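Local coordinates for BexL (PDB 4XRW), which is a di-domain aromatase/cyclase that probably helps cyclise and aromatise a polyketide chain in the BE-7585A biosynthetic pathway, at residues 31-39 with 115-125. Sequence-based numbering, arbitrary orientation.
Sequences DAPADEVYR and VEPVSAATAKV
Ala34, in the first turn of helix 34-42, presses its methyl against the hairpin of strands 106-117 and 123-133, close to its turn. Its CB lies 3.9 Å from Val115 CG1 and equally close to Pro117 CB, with Ala123 CB a little farther off, so both strands touch this one methyl. One turn on, Val37 continues the apolar seam: its CG1 meets Val125 CG2 at 3.7 Å, and its CB faces Val115 CG1. Holding Val37 CG1 anti to the backbone N (chi1 175°) directs that branch at Val125, while Val115 CG1 also packs against the carbonyl oxygen of Ala34.

No direct hydrogen bond crosses between the segments, despite close polar approaches; Asp31 OD1 and Thr122 OG1 are 2.8 Å apart, yet the hydrogen-bond angle is unfavourable. A water supplies the link instead, accepting from Ala34 N at 2.6 Å and donating to Ser119 O at 2.9 Å, which ties the first turn of the helix to the hairpin loop. That loop is pinned from within by Thr122 O, which accepts from both Val118 N and Ser119 N.

Farther out, strand 22-30 pairs with strand 123-133 through Val30 and Ala123, and Leu159 and Val163 of helix 138-166 cover Val125 and Ala32. The axis of helix 34-39 runs nearly antiparallel to that of strand 115-117 (166°), with a closest approach of 7.9 Å between the axes. A short helix following the first strand and packed on the last hairpin of a seven-stranded antiparallel sheet, beside the long helix 138-166 that follows the last strand of this sheet, is characteristic of the helix-grip fold of polyketide cyclases.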
loop_
_atom_site.group_PDB
_atom_site.type_symbol
_atom_site.label_atom_id
_atom_site.label_comp_id
_atom_site.label_asym_id
_atom_site.label_seq_id
_atom_site.Cartn_x
_atom_site.Cartn_y
_atom_site.Cartn_z
ATOM N N ASP A 31 8.806 -9.976 16.506
ATOM C CA ASP A 31 10.092 -10.679 16.400
ATOM C C ASP A 31 11.016 -10.036 15.359
ATOM O O ASP A 31 11.424 -10.658 14.372
ATOM C CB ASP A 31 9.868 -12.162 16.085
ATOM C CG ASP A 31 9.124 -12.895 17.205
ATOM O OD1 ASP A 31 9.253 -12.499 18.392
ATOM O OD2 ASP A 31 8.400 -13.864 16.895
ATOM N N ALA A 32 11.311 -8.765 15.597
ATOM C CA ALA A 32 12.349 -8.033 14.886
ATOM C C ALA A 32 12.962 -7.071 15.893
ATOM O O ALA A 32 12.364 -6.790 16.928
ATOM C CB ALA A 32 11.787 -7.285 13.673
ATOM N N PRO A 33 14.169 -6.584 15.620
ATOM C CA PRO A 33 14.786 -5.685 16.603
ATOM C C PRO A 33 14.090 -4.325 16.655
ATOM O O PRO A 33 13.458 -3.922 15.682
ATOM C CB PRO A 33 16.231 -5.556 16.112
ATOM C CG PRO A 33 16.205 -5.974 14.691
ATOM C CD PRO A 33 15.082 -6.936 14.522
ATOM N N ALA A 34 14.198 -3.646 17.784
ATOM C CA ALA A 34 13.535 -2.352 17.996
ATOM C C ALA A 34 13.882 -1.319 16.934
ATOM O O ALA A 34 13.027 -0.534 16.525
ATOM C CB ALA A 34 13.893 -1.808 19.358
ATOM N N ASP A 35 15.126 -1.300 16.481
ATOM C CA ASP A 35 15.542 -0.267 15.545
ATOM C C ASP A 35 14.863 -0.438 14.182
ATOM O O ASP A 35 14.530 0.551 13.508
ATOM C CB ASP A 35 17.070 -0.257 15.403
ATOM C CG ASP A 35 17.779 0.342 16.625
ATOM O OD1 ASP A 35 17.116 0.967 17.487
ATOM O OD2 ASP A 35 19.021 0.202 16.713
ATOM N N GLU A 36 14.649 -1.687 13.784
ATOM C CA GLU A 36 14.024 -1.980 12.516
ATOM C C GLU A 36 12.521 -1.701 12.548
ATOM O O GLU A 36 11.978 -1.152 11.579
ATOM C CB GLU A 36 14.289 -3.434 12.114
ATOM C CG GLU A 36 13.691 -3.847 10.753
ATOM C CD GLU A 36 14.175 -2.992 9.557
ATOM O OE1 GLU A 36 15.012 -2.073 9.738
ATOM O OE2 GLU A 36 13.706 -3.244 8.421
ATOM N N VAL A 37 11.852 -2.050 13.648
ATOM C CA VAL A 37 10.430 -1.756 13.758
ATOM C C VAL A 37 10.239 -0.246 13.730
ATOM O O VAL A 37 9.359 0.252 13.030
ATOM C CB VAL A 37 9.816 -2.341 15.032
ATOM C CG1 VAL A 37 8.364 -1.922 15.199
ATOM C CG2 VAL A 37 9.923 -3.871 15.001
ATOM N N TYR A 38 11.061 0.469 14.496
ATOM C CA TYR A 38 11.024 1.930 14.500
ATOM C C TYR A 38 11.172 2.456 13.095
ATOM O O TYR A 38 10.399 3.323 12.661
ATOM C CB TYR A 38 12.124 2.540 15.374
ATOM C CG TYR A 38 12.164 4.056 15.248
ATOM C CD1 TYR A 38 11.341 4.857 16.029
ATOM C CD2 TYR A 38 12.981 4.675 14.322
ATOM C CE1 TYR A 38 11.348 6.238 15.899
ATOM C CE2 TYR A 38 13.001 6.046 14.198
ATOM C CZ TYR A 38 12.187 6.818 14.987
ATOM O OH TYR A 38 12.211 8.191 14.848
ATOM N N ARG A 39 12.168 1.948 12.381
ATOM C CA ARG A 39 12.446 2.403 11.019
ATOM C C ARG A 39 11.257 2.190 10.092
ATOM O O ARG A 39 10.996 3.020 9.230
ATOM C CB ARG A 39 13.677 1.689 10.451
ATOM C CG ARG A 39 14.083 2.182 9.071
ATOM C CD ARG A 39 15.174 1.320 8.447
ATOM N NE ARG A 39 14.656 0.075 7.868
ATOM C CZ ARG A 39 14.026 -0.011 6.692
ATOM N NH1 ARG A 39 13.791 1.084 5.956
ATOM N NH2 ARG A 39 13.603 -1.191 6.259
ATOM N N VAL A 115 8.744 2.072 20.697
ATOM C CA VAL A 115 9.299 0.770 20.419
ATOM C C VAL A 115 10.439 0.488 21.402
ATOM O O VAL A 115 11.389 1.257 21.491
ATOM C CB VAL A 115 9.794 0.670 18.995
ATOM C CG1 VAL A 115 10.180 -0.759 18.687
ATOM C CG2 VAL A 115 8.694 1.152 18.026
ATOM N N GLU A 116 10.311 -0.610 22.146
ATOM C CA GLU A 116 11.241 -0.946 23.233
ATOM C C GLU A 116 11.958 -2.270 22.932
ATOM O O GLU A 116 11.321 -3.263 22.553
ATOM C CB GLU A 116 10.492 -1.023 24.571
ATOM C CG GLU A 116 9.928 0.339 25.026
ATOM C CD GLU A 116 9.014 0.273 26.255
ATOM O OE1 GLU A 116 8.647 -0.846 26.670
ATOM O OE2 GLU A 116 8.658 1.355 26.794
ATOM N N PRO A 117 13.297 -2.286 23.062
ATOM C CA PRO A 117 13.962 -3.577 22.856
ATOM C C PRO A 117 13.711 -4.471 24.070
ATOM O O PRO A 117 13.832 -3.986 25.200
ATOM C CB PRO A 117 15.432 -3.193 22.711
ATOM C CG PRO A 117 15.567 -1.964 23.562
ATOM C CD PRO A 117 14.235 -1.248 23.529
ATOM N N VAL A 118 13.308 -5.720 23.861
ATOM C CA VAL A 118 13.202 -6.631 24.994
ATOM C C VAL A 118 14.241 -7.746 24.822
ATOM O O VAL A 118 14.647 -8.369 25.791
ATOM C CB VAL A 118 11.758 -7.199 25.172
ATOM C CG1 VAL A 118 10.717 -6.066 25.107
ATOM C CG2 VAL A 118 11.458 -8.283 24.178
ATOM N N SER A 119 14.667 -7.985 23.587
ATOM C CA SER A 119 15.899 -8.736 23.321
ATOM C C SER A 119 16.521 -8.193 22.036
ATOM O O SER A 119 16.122 -7.131 21.557
ATOM C CB SER A 119 15.644 -10.238 23.203
ATOM O OG SER A 119 14.989 -10.566 21.992
ATOM N N ALA A 120 17.492 -8.909 21.473
ATOM C CA ALA A 120 18.235 -8.388 20.335
ATOM C C ALA A 120 17.483 -8.552 19.020
ATOM O O ALA A 120 17.756 -7.837 18.059
ATOM C CB ALA A 120 19.589 -9.066 20.239
ATOM N N ALA A 121 16.552 -9.497 18.983
ATOM C CA ALA A 121 15.828 -9.835 17.761
ATOM C C ALA A 121 14.325 -9.653 17.940
ATOM O O ALA A 121 13.529 -10.015 17.061
ATOM C CB ALA A 121 16.137 -11.275 17.362
ATOM N N THR A 122 13.943 -9.098 19.083
ATOM C CA THR A 122 12.547 -9.070 19.472
ATOM C C THR A 122 12.243 -7.740 20.194
ATOM O O THR A 122 13.082 -7.207 20.931
ATOM C CB THR A 122 12.235 -10.325 20.339
ATOM O OG1 THR A 122 11.116 -11.043 19.807
ATOM C CG2 THR A 122 11.967 -9.976 21.737
ATOM N N ALA A 123 11.053 -7.190 19.948
ATOM C CA ALA A 123 10.711 -5.865 20.461
ATOM C C ALA A 123 9.266 -5.770 20.922
ATOM O O ALA A 123 8.392 -6.459 20.416
ATOM C CB ALA A 123 10.976 -4.808 19.399
ATOM N N LYS A 124 9.051 -4.894 21.888
ATOM C CA LYS A 124 7.725 -4.552 22.366
ATOM C C LYS A 124 7.287 -3.243 21.717
ATOM O O LYS A 124 7.984 -2.234 21.814
ATOM C CB LYS A 124 7.716 -4.405 23.889
ATOM C CG LYS A 124 6.333 -4.181 24.469
ATOM C CD LYS A 124 6.414 -3.878 25.957
ATOM C CE LYS A 124 5.056 -3.591 26.557
ATOM N NZ LYS A 124 5.135 -3.275 28.015
ATOM N N VAL A 125 6.149 -3.289 21.045
ATOM C CA VAL A 125 5.589 -2.122 20.375
ATOM C C VAL A 125 4.383 -1.669 21.146
ATOM O O VAL A 125 3.431 -2.416 21.317
ATOM C CB VAL A 125 5.215 -2.425 18.929
ATOM C CG1 VAL A 125 4.601 -1.175 18.257
ATOM C CG2 VAL A 125 6.446 -2.900 18.180
HETATM O O HOH W 1 15.017 -4.961 19.922
#